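Local coordinates for inositol monophosphatase family protein (Staphylococcus aureus subsp. aureus MSSA476, PDB 4I3Y), which probably hydrolyses inositol monophosphates to inositol and phosphate in a magnesium-dependent reaction that lithium inhibits, at residues L113-F116 with P121-S124; Q14-I19 with K136-E141; F165-Q168 with T174-D177. All coordinates share one frame; numbering follows the deposited sequence.

Overall arrangement
The chain first takes part in interaction 2, where helix 12-35 supplies 14-19; that contact closes only when strand 133-138 and the turn after it supply 136-141, well over a hundred residues later. Interaction 1 is nested inside this long loop: 113-116 and 121-124 lie on the two arms of a tightly turned hairpin in the seven-stranded sheet. The two contacts touch, with centres about 9 Å apart, since strands 120-128 and 133-138 are sheet neighbours and helix 12-35 packs on both. Interaction 3 follows in series and closes a short loop between strand 162-164 and helix 172-181, about 30 Å from interaction 1 between centres, across the chain's centre, beside the second subunit.

Interaction 1. Residues L113-F116 with P121-S124; sequences LAYF and PMLS
Pro121 starts the contact with its ring set obliquely to that of Phe116, Pro121 CG 3.7 Å from Phe116 CE1. Phe116 carries its own ring toward the proline because CG lies beside the backbone N (chi1 -68°), and it also stacks on His240. A proline suits this place: it has no N-H to give, and a non-hydrogen-bonded pair with Phe116 asks for none. Met122 then sends its N-H to Tyr115 O, 2.9 Å away and almost straight (176°), while its CB approaches Tyr115 CD2 at 3.7 Å. Leu123 N reaches the same Tyr115 O in a weak bond of 3.4 Å. Two consecutive residues facing one tyrosine make a classic beta bulge in this antiparallel hairpin of strands 110-117 and 120-128, shifting the register by one residue. Leu123 O takes the N-H of Tyr115 at 2.8 Å, and Tyr115 CB meets Leu123 CB at 4.1 Å. The leucine is buried under Leu12 and Ile15 of helix 12-35, whereas the tyrosine hydroxyl is hydrogen-bonded to His89 and its ring stacks on Trp91. Ser124 faces Ala114, two small residues with CA atoms 4.3 Å apart; the serine touches Leu221 and Phe222 of helix 219-225, the alanine Ala217.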
ATOM      1  N   LEU A 113     -18.899   4.823  -4.638  1.00 13.65           N
ATOM      2  CA  LEU A 113     -20.350   5.071  -4.917  1.00 14.23           C
ATOM      3  C   LEU A 113     -21.209   4.044  -4.270  1.00 13.76           C
ATOM      4  O   LEU A 113     -20.854   2.858  -4.284  1.00 14.70           O
ATOM      5  CB  LEU A 113     -20.650   4.989  -6.425  1.00 14.03           C
ATOM      6  CG  LEU A 113     -20.426   6.264  -7.195  1.00 17.10           C
ATOM      7  CD1 LEU A 113     -20.410   5.978  -8.709  1.00 17.10           C
ATOM      8  CD2 LEU A 113     -21.440   7.370  -6.828  1.00 16.88           C
ATOM      9  N   ALA A 114     -22.365   4.457  -3.734  1.00 14.27           N
ATOM     10  CA  ALA A 114     -23.276   3.503  -3.131  1.00 15.52           C
ATOM     11  C   ALA A 114     -24.719   4.028  -3.290  1.00 17.77           C
ATOM     12  O   ALA A 114     -24.995   5.230  -3.051  1.00 18.01           O
ATOM     13  CB  ALA A 114     -22.945   3.268  -1.654  1.00 14.22           C
ATOM     14  N   TYR A 115     -25.591   3.107  -3.730  1.00 17.32           N
ATOM     15  CA  TYR A 115     -26.999   3.369  -3.942  1.00 17.62           C
ATOM     16  C   TYR A 115     -27.857   2.617  -2.892  1.00 17.43           C
ATOM     17  O   TYR A 115     -27.768   1.379  -2.707  1.00 17.53           O
ATOM     18  CB  TYR A 115     -27.395   2.949  -5.361  1.00 17.57           C
ATOM     19  CG  TYR A 115     -28.886   2.872  -5.626  1.00 17.74           C
ATOM     20  CD1 TYR A 115     -29.687   4.025  -5.560  1.00 18.77           C
ATOM     21  CD2 TYR A 115     -29.505   1.633  -5.977  1.00 20.38           C
ATOM     22  CE1 TYR A 115     -31.076   3.968  -5.839  1.00 22.45           C
ATOM     23  CE2 TYR A 115     -30.894   1.545  -6.254  1.00 20.44           C
ATOM     24  CZ  TYR A 115     -31.677   2.707  -6.199  1.00 24.41           C
ATOM     25  OH  TYR A 115     -33.051   2.640  -6.438  1.00 24.29           O
ATOM     26  N   PHE A 116     -28.746   3.371  -2.287  1.00 15.98           N
ATOM     27  CA  PHE A 116     -29.580   2.881  -1.217  1.00 18.93           C
ATOM     28  C   PHE A 116     -31.021   3.111  -1.659  1.00 18.65           C
ATOM     29  O   PHE A 116     -31.383   4.223  -2.076  1.00 17.82           O
ATOM     30  CB  PHE A 116     -29.332   3.681   0.095  1.00 18.52           C
ATOM     31  CG  PHE A 116     -27.977   3.452   0.678  1.00 19.99           C
ATOM     32  CD1 PHE A 116     -27.782   2.454   1.638  1.00 18.66           C
ATOM     33  CD2 PHE A 116     -26.892   4.180   0.220  1.00 18.96           C
ATOM     34  CE1 PHE A 116     -26.530   2.205   2.155  1.00 20.61           C
ATOM     35  CE2 PHE A 116     -25.624   3.934   0.744  1.00 20.45           C
ATOM     36  CZ  PHE A 116     -25.439   2.952   1.698  1.00 19.93           C
ATOM     37  N   PRO A 121     -28.997  -0.942   1.083  1.00 18.93           N
ATOM     38  CA  PRO A 121     -27.884  -0.963   0.088  1.00 18.75           C
ATOM     39  C   PRO A 121     -28.279  -1.937  -1.046  1.00 18.03           C
ATOM     40  O   PRO A 121     -28.558  -3.112  -0.762  1.00 18.26           O
ATOM     41  CB  PRO A 121     -26.709  -1.613   0.876  1.00 15.90           C
ATOM     42  CG  PRO A 121     -27.055  -1.489   2.296  1.00 17.21           C
ATOM     43  CD  PRO A 121     -28.595  -1.511   2.384  1.00 16.84           C
ATOM     44  N   MET A 122     -28.294  -1.436  -2.278  1.00 18.30           N
ATOM     45  CA  MET A 122     -28.587  -2.202  -3.480  1.00 17.90           C
ATOM     46  C   MET A 122     -27.369  -2.325  -4.440  1.00 16.40           C
ATOM     47  O   MET A 122     -27.164  -3.402  -5.023  1.00 16.39           O
ATOM     48  CB  MET A 122     -29.774  -1.581  -4.248  1.00 19.09           C
ATOM     49  CG  MET A 122     -31.099  -1.560  -3.478  1.00 21.35           C
ATOM     50  SD  MET A 122     -31.576  -3.219  -2.964  1.00 25.65           S
ATOM     51  CE  MET A 122     -33.128  -2.957  -2.123  1.00 31.45           C
ATOM     52  N   LEU A 123     -26.642  -1.221  -4.641  1.00 15.80           N
ATOM     53  CA  LEU A 123     -25.434  -1.177  -5.539  1.00 15.77           C
ATOM     54  C   LEU A 123     -24.292  -0.444  -4.812  1.00 14.80           C
ATOM     55  O   LEU A 123     -24.515   0.567  -4.144  1.00 13.58           O
ATOM     56  CB  LEU A 123     -25.704  -0.469  -6.859  1.00 14.87           C
ATOM     57  CG  LEU A 123     -26.790  -1.007  -7.788  1.00 16.96           C
ATOM     58  CD1 LEU A 123     -27.032   0.010  -8.928  1.00 16.65           C
ATOM     59  CD2 LEU A 123     -26.476  -2.395  -8.341  1.00 17.23           C
ATOM     60  N   SER A 124     -23.092  -0.991  -4.913  1.00 15.47           N
ATOM     61  CA  SER A 124     -21.873  -0.366  -4.326  1.00 16.27           C
ATOM     62  C   SER A 124     -20.683  -0.447  -5.242  1.00 15.98           C
ATOM     63  O   SER A 124     -20.543  -1.426  -5.954  1.00 15.63           O
ATOM     64  CB  SER A 124     -21.523  -1.028  -3.002  1.00 17.42           C
ATOM     65  OG  SER A 124     -22.594  -0.822  -2.100  1.00 21.24           O
TER

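Interaction 2. Residues Q14-I19 with K136-E141; sequences QIDKLI and KAIRGE
Asp16 and Lys136 meet because their first torsions turn their ends to a common point: CG of Asp16 lies anti to the backbone N (chi1 -176°), while Lys136 starts with CG between its backbone N and carbonyl carbon (chi1 68°) and then runs fully extended. The two side chains cross at about a right angle. Lys136 NZ ends 2.7 Å from Asp16 OD2, a salt bridge that is also a hydrogen bond, made on the syn lone pair, the side of the other carboxylate oxygen. The lysine's aliphatic part contributes as well, for Lys136 CD lies 3.6 Å from Asp16 OD1.

Ile138, two residues on and therefore on the same side of strand 133-138, brings its CD1 to 3.7 Å from Asp16 OD2. Its branched, apolar side chain thus borders the carboxylate with hydrocarbon, and it continues onto Leu123 of the neighbouring strand. A water gives one hydrogen to Asp16 OD2 at 2.7 Å and another to Glu141 OE2 at 3.1 Å, linking the helix to the turn beyond the strand. In that turn Gly140 adopts backbone angles that favour glycine, and Glu141 N closes back on Ile138 O.

The contact ties helix 12-35 to the large mixed sheet of the phosphatase fold. Tyr125, on strand 120-128, completes the grip through a hydrogen bond between its OH and Asp16 OD1. Both carboxylate oxygens of this buried aspartate are therefore engaged, OD2 by an ammonium and a water and OD1 by a phenol, which fixes the rotation of the group. The lysine charge probably favours the ionised carboxylate, and the water between Asp16 and Glu141 probably softens the repulsion between two acids, Asp16 OD2 and Glu141 OE2 standing 4.9 Å apart.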
ATOM      1  N   GLN A  14     -29.588  -3.117 -15.158  1.00 15.84           N
ATOM      2  CA  GLN A  14     -29.540  -1.913 -16.022  1.00 16.00           C
ATOM      3  C   GLN A  14     -28.934  -0.711 -15.324  1.00 15.92           C
ATOM      4  O   GLN A  14     -28.208   0.102 -15.917  1.00 15.38           O
ATOM      5  CB  GLN A  14     -30.925  -1.512 -16.503  1.00 16.43           C
ATOM      6  CG  GLN A  14     -31.531  -2.555 -17.429  1.00 17.64           C
ATOM      7  CD  GLN A  14     -32.957  -2.191 -17.804  1.00 20.76           C
ATOM      8  OE1 GLN A  14     -33.288  -2.165 -18.993  1.00 22.43           O
ATOM      9  NE2 GLN A  14     -33.798  -1.911 -16.820  1.00 16.27           N
ATOM     10  N   ILE A  15     -29.248  -0.569 -14.059  1.00 15.93           N
ATOM     11  CA  ILE A  15     -28.597   0.528 -13.350  1.00 17.19           C
ATOM     12  C   ILE A  15     -27.075   0.226 -13.275  1.00 16.02           C
ATOM     13  O   ILE A  15     -26.238   1.094 -13.571  1.00 16.57           O
ATOM     14  CB  ILE A  15     -29.210   0.758 -11.960  1.00 17.00           C
ATOM     15  CG1 ILE A  15     -30.777   0.937 -12.054  1.00 20.53           C
ATOM     16  CG2 ILE A  15     -28.455   1.905 -11.294  1.00 17.57           C
ATOM     17  CD1 ILE A  15     -31.530   0.942 -10.704  1.00 21.97           C
ATOM     18  N   ASP A  16     -26.736  -0.992 -12.870  1.00 16.26           N
ATOM     19  CA  ASP A  16     -25.295  -1.336 -12.772  1.00 17.07           C
ATOM     20  C   ASP A  16     -24.552  -1.060 -14.074  1.00 17.71           C
ATOM     21  O   ASP A  16     -23.423  -0.492 -14.069  1.00 18.95           O
ATOM     22  CB  ASP A  16     -25.099  -2.783 -12.333  1.00 18.63           C
ATOM     23  CG  ASP A  16     -23.652  -3.125 -12.134  1.00 20.00           C
ATOM     24  OD1 ASP A  16     -22.954  -2.471 -11.313  1.00 19.26           O
ATOM     25  OD2 ASP A  16     -23.211  -4.058 -12.810  1.00 18.73           O
ATOM     26  N   LYS A  17     -25.184  -1.451 -15.204  1.00 20.17           N
ATOM     27  CA  LYS A  17     -24.628  -1.195 -16.522  1.00 21.19           C
ATOM     28  C   LYS A  17     -24.362   0.297 -16.739  1.00 20.32           C
ATOM     29  O   LYS A  17     -23.242   0.689 -17.177  1.00 19.01           O
ATOM     30  CB  LYS A  17     -25.561  -1.736 -17.616  1.00 24.02           C
ATOM     31  CG  LYS A  17     -25.118  -1.348 -19.027  1.00 30.24           C
ATOM     32  CD  LYS A  17     -25.555  -2.419 -20.022  1.00 34.07           C
ATOM     33  CE  LYS A  17     -25.496  -1.954 -21.472  1.00 35.12           C
ATOM     34  NZ  LYS A  17     -24.419  -2.714 -22.164  1.00 35.60           N
ATOM     35  N   LEU A  18     -25.345   1.150 -16.411  1.00 18.95           N
ATOM     36  CA  LEU A  18     -25.096   2.634 -16.515  1.00 19.86           C
ATOM     37  C   LEU A  18     -23.906   3.123 -15.641  1.00 19.12           C
ATOM     38  O   LEU A  18     -23.097   3.950 -16.073  1.00 17.27           O
ATOM     39  CB  LEU A  18     -26.312   3.451 -16.153  1.00 19.16           C
ATOM     40  CG  LEU A  18     -27.320   4.019 -17.164  1.00 22.84           C
ATOM     41  CD1 LEU A  18     -27.006   3.598 -18.577  1.00 20.32           C
ATOM     42  CD2 LEU A  18     -28.778   3.779 -16.734  1.00 19.99           C
ATOM     43  N   ILE A  19     -23.859   2.654 -14.398  1.00 19.37           N
ATOM     44  CA  ILE A  19     -22.842   3.171 -13.466  1.00 18.22           C
ATOM     45  C   ILE A  19     -21.456   2.687 -13.931  1.00 20.52           C
ATOM     46  O   ILE A  19     -20.516   3.508 -14.077  1.00 21.50           O
ATOM     47  CB  ILE A  19     -23.097   2.691 -12.027  1.00 17.03           C
ATOM     48  CG1 ILE A  19     -24.407   3.247 -11.450  1.00 15.62           C
ATOM     49  CG2 ILE A  19     -21.963   3.161 -11.121  1.00 15.44           C
ATOM     50  CD1 ILE A  19     -24.348   4.749 -11.263  1.00 16.03           C
ATOM     51  N   LYS A 136     -17.182  -3.996  -7.434  1.00 11.22           N
ATOM     52  CA  LYS A 136     -18.620  -3.679  -7.360  1.00 12.43           C
ATOM     53  C   LYS A 136     -19.366  -4.758  -6.611  1.00 13.62           C
ATOM     54  O   LYS A 136     -18.930  -5.915  -6.596  1.00 14.11           O
ATOM     55  CB  LYS A 136     -19.216  -3.477  -8.758  1.00 11.75           C
ATOM     56  CG  LYS A 136     -19.259  -4.752  -9.599  1.00 13.16           C
ATOM     57  CD  LYS A 136     -19.942  -4.463 -10.948  1.00 14.52           C
ATOM     58  CE  LYS A 136     -20.199  -5.769 -11.734  1.00 14.94           C
ATOM     59  NZ  LYS A 136     -20.855  -5.387 -13.017  1.00 15.61           N
ATOM     60  N   ALA A 137     -20.463  -4.348  -5.975  1.00 14.29           N
ATOM     61  CA  ALA A 137     -21.369  -5.232  -5.259  1.00 15.16           C
ATOM     62  C   ALA A 137     -22.801  -4.952  -5.767  1.00 16.33           C
ATOM     63  O   ALA A 137     -23.220  -3.784  -5.879  1.00 15.94           O
ATOM     64  CB  ALA A 137     -21.265  -4.970  -3.785  1.00 12.93           C
ATOM     65  N   ILE A 138     -23.516  -6.037  -6.121  1.00 18.34           N
ATOM     66  CA  ILE A 138     -24.888  -5.954  -6.631  1.00 16.81           C
ATOM     67  C   ILE A 138     -25.768  -6.937  -5.920  1.00 16.23           C
ATOM     68  O   ILE A 138     -25.506  -8.150  -5.980  1.00 17.32           O
ATOM     69  CB  ILE A 138     -24.991  -6.305  -8.129  1.00 18.66           C
ATOM     70  CG1 ILE A 138     -24.234  -5.277  -8.963  1.00 18.80           C
ATOM     71  CG2 ILE A 138     -26.480  -6.462  -8.546  1.00 16.46           C
ATOM     72  CD1 ILE A 138     -22.991  -5.846  -9.553  1.00 19.91           C
ATOM     73  N   ARG A 139     -26.796  -6.420  -5.236  1.00 16.24           N
ATOM     74  CA  ARG A 139     -27.683  -7.250  -4.405  1.00 16.86           C
ATOM     75  C   ARG A 139     -28.342  -8.281  -5.319  1.00 17.79           C
ATOM     76  O   ARG A 139     -28.944  -7.903  -6.290  1.00 17.53           O
ATOM     77  CB  ARG A 139     -28.714  -6.358  -3.721  1.00 17.20           C
ATOM     78  CG  ARG A 139     -29.757  -6.984  -2.799  1.00 20.03           C
ATOM     79  CD  ARG A 139     -30.121  -5.909  -1.737  1.00 23.49           C
ATOM     80  NE  ARG A 139     -29.935  -6.638  -0.527  1.00 22.90           N
ATOM     81  CZ  ARG A 139     -29.250  -6.379   0.552  1.00 22.53           C
ATOM     82  NH1 ARG A 139     -28.690  -5.230   0.898  1.00 22.93           N
ATOM     83  NH2 ARG A 139     -29.269  -7.365   1.388  1.00 28.10           N
ATOM     84  N   GLY A 140     -28.185  -9.566  -5.026  1.00 20.03           N
ATOM     85  CA  GLY A 140     -28.798 -10.617  -5.853  1.00 22.47           C
ATOM     86  C   GLY A 140     -27.776 -11.275  -6.784  1.00 25.49           C
ATOM     87  O   GLY A 140     -27.885 -12.458  -7.069  1.00 27.33           O
ATOM     88  N   GLU A 141     -26.760 -10.535  -7.220  1.00 25.01           N
ATOM     89  CA  GLU A 141     -25.724 -11.056  -8.125  1.00 23.17           C
ATOM     90  C   GLU A 141     -24.400 -11.425  -7.423  1.00 23.32           C
ATOM     91  O   GLU A 141     -23.816 -12.439  -7.747  1.00 23.35           O
ATOM     92  CB  GLU A 141     -25.391 -10.010  -9.158  1.00 27.32           C
ATOM     93  CG  GLU A 141     -25.934 -10.169 -10.555  1.00 32.74           C
ATOM     94  CD  GLU A 141     -25.287  -9.159 -11.511  1.00 37.31           C
ATOM     95  OE1 GLU A 141     -24.221  -9.483 -12.088  1.00 39.88           O
ATOM     96  OE2 GLU A 141     -25.818  -8.029 -11.713  1.00 40.17           O
TER
HETATM   97  O   HOH W   1     -24.981  -5.826 -13.686  1.00 25.86           O

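Interaction 3. Residues F165-Q168 with T174-D177; sequences FNAQ and TVQD
Val175 of helix 172-181 packs its two methyl groups against Phe165 and Ala167, in the loop that leaves strand 162-164. This is a strand-loop-helix connection: the chain leaves the five-stranded sheet, bends, and its first helix folds over the loop just traversed.

Apolar contacts carry the join between loop and helix. CG1 of Val175 stands at the edge of the phenyl ring, near its plane, 4.0 Å from Phe165 CE1. The same Val175 methyl reaches Ala167 CB at 4.1 Å, so it touches both loop residues. CG1 lies anti to the backbone N (chi1 174°), whereas Val175 CG2, beside that N, is directed to the loop backbone and comes 3.7 Å from Ala167 O. A beta-branched valine suits the site because its two methyls diverge directly from CB, CG1 filling the angle between the phenyl edge and the alanine CB, and CG2 turned to the Ala167 carbonyl; a small alanine suits the tight approach of loop and helix, whose CA atoms at Ala167 and Val175 are 6.1 Å apart. Leu178 and Phe179 of the same helix, and Met170, also touch the Phe165 side chain, and Tyr185 meets its ring edge-to-face.

Between subunits, Ala167 packs on Phe179 of the second subunit and Gln168 on its Ser184, so this loop lies at the dimer interface.

Polar interactions shape the loop itself. The carbonyl of Phe165 is hydrogen-bonded to the hydroxyl of Tyr185. Asn166, whose CB points away from the helix, forms an Asx turn: Asn166 OD1 accepts from Gln168 N at 2.9 Å, with the donor 40° above the carbonyl plane of the amide.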
ATOM      1  N   PHE A 165      -5.032   0.678  10.155  1.00 13.03           N
ATOM      2  CA  PHE A 165      -5.732   1.740  10.870  1.00 13.39           C
ATOM      3  C   PHE A 165      -4.791   2.924  10.888  1.00 14.52           C
ATOM      4  O   PHE A 165      -3.575   2.765  10.581  1.00 12.46           O
ATOM      5  CB  PHE A 165      -6.119   1.317  12.316  1.00 13.49           C
ATOM      6  CG  PHE A 165      -4.936   0.903  13.180  1.00 13.46           C
ATOM      7  CD1 PHE A 165      -4.241   1.848  13.946  1.00 14.07           C
ATOM      8  CD2 PHE A 165      -4.549  -0.428  13.259  1.00 12.88           C
ATOM      9  CE1 PHE A 165      -3.152   1.477  14.737  1.00 13.87           C
ATOM     10  CE2 PHE A 165      -3.458  -0.816  14.050  1.00 13.35           C
ATOM     11  CZ  PHE A 165      -2.745   0.149  14.763  1.00 13.72           C
ATOM     12  N   ASN A 166      -5.353   4.098  11.203  1.00 14.95           N
ATOM     13  CA  ASN A 166      -4.574   5.345  11.314  1.00 16.06           C
ATOM     14  C   ASN A 166      -4.027   5.387  12.738  1.00 16.77           C
ATOM     15  O   ASN A 166      -4.758   5.627  13.713  1.00 15.74           O
ATOM     16  CB  ASN A 166      -5.441   6.566  10.970  1.00 17.47           C
ATOM     17  CG  ASN A 166      -4.690   7.894  11.102  1.00 17.00           C
ATOM     18  OD1 ASN A 166      -3.528   7.945  11.491  1.00 15.90           O
ATOM     19  ND2 ASN A 166      -5.363   8.976  10.761  1.00 19.29           N
ATOM     20  N   ALA A 167      -2.736   5.114  12.852  1.00 15.20           N
ATOM     21  CA  ALA A 167      -2.087   5.005  14.172  1.00 16.85           C
ATOM     22  C   ALA A 167      -1.812   6.413  14.774  1.00 18.57           C
ATOM     23  O   ALA A 167      -1.302   6.528  15.912  1.00 19.45           O
ATOM     24  CB  ALA A 167      -0.789   4.237  14.029  1.00 14.17           C
ATOM     25  N   GLN A 168      -2.103   7.474  14.019  1.00 17.42           N
ATOM     26  CA  GLN A 168      -1.716   8.836  14.458  1.00 17.41           C
ATOM     27  C   GLN A 168      -2.836   9.466  15.221  1.00 18.97           C
ATOM     28  O   GLN A 168      -2.681  10.523  15.784  1.00 18.75           O
ATOM     29  CB  GLN A 168      -1.403   9.770  13.291  1.00 18.06           C
ATOM     30  CG  GLN A 168      -0.453   9.193  12.281  1.00 19.27           C
ATOM     31  CD  GLN A 168      -0.056  10.187  11.214  1.00 21.40           C
ATOM     32  OE1 GLN A 168       0.003   9.861  10.039  1.00 22.65           O
ATOM     33  NE2 GLN A 168       0.184  11.401  11.621  1.00 20.77           N
ATOM     34  N   THR A 174      -3.097   1.764  22.988  1.00 18.64           N
ATOM     35  CA  THR A 174      -3.974   0.935  22.159  1.00 19.38           C
ATOM     36  C   THR A 174      -3.411   0.625  20.785  1.00 17.97           C
ATOM     37  O   THR A 174      -3.502  -0.501  20.317  1.00 17.85           O
ATOM     38  CB  THR A 174      -5.509   1.243  22.251  1.00 21.50           C
ATOM     39  OG1 THR A 174      -6.177   0.966  21.015  1.00 21.90           O
ATOM     40  CG2 THR A 174      -5.871   2.566  22.799  1.00 16.63           C
ATOM     41  N   VAL A 175      -2.680   1.571  20.215  1.00 16.97           N
ATOM     42  CA  VAL A 175      -1.888   1.229  19.020  1.00 16.49           C
ATOM     43  C   VAL A 175      -0.923   0.048  19.292  1.00 16.52           C
ATOM     44  O   VAL A 175      -0.847  -0.932  18.539  1.00 16.36           O
ATOM     45  CB  VAL A 175      -1.092   2.456  18.530  1.00 16.19           C
ATOM     46  CG1 VAL A 175      -0.166   2.026  17.383  1.00 15.49           C
ATOM     47  CG2 VAL A 175      -2.052   3.556  18.053  1.00 15.21           C
ATOM     48  N   GLN A 176      -0.177   0.139  20.385  1.00 17.51           N
ATOM     49  CA  GLN A 176       0.724  -0.964  20.774  1.00 17.40           C
ATOM     50  C   GLN A 176      -0.042  -2.302  20.937  1.00 16.67           C
ATOM     51  O   GLN A 176       0.395  -3.371  20.431  1.00 16.82           O
ATOM     52  CB  GLN A 176       1.554  -0.566  22.003  1.00 18.82           C
ATOM     53  CG  GLN A 176       2.708  -1.545  22.360  1.00 21.72           C
ATOM     54  CD  GLN A 176       3.786  -1.658  21.291  1.00 22.44           C
ATOM     55  OE1 GLN A 176       3.896  -2.686  20.628  1.00 30.11           O
ATOM     56  NE2 GLN A 176       4.572  -0.630  21.115  1.00 22.98           N
ATOM     57  N   ASP A 177      -1.220  -2.266  21.556  1.00 15.80           N
ATOM     58  CA  ASP A 177      -1.951  -3.505  21.777  1.00 15.47           C
ATOM     59  C   ASP A 177      -2.400  -4.126  20.464  1.00 15.28           C
ATOM     60  O   ASP A 177      -2.415  -5.373  20.344  1.00 15.49           O
ATOM     61  CB  ASP A 177      -3.133  -3.358  22.735  1.00 16.42           C
ATOM     62  CG  ASP A 177      -2.692  -2.969  24.145  1.00 18.15           C
ATOM     63  OD1 ASP A 177      -1.529  -3.284  24.506  1.00 18.86           O
ATOM     64  OD2 ASP A 177      -3.516  -2.319  24.870  1.00 18.57           O
TER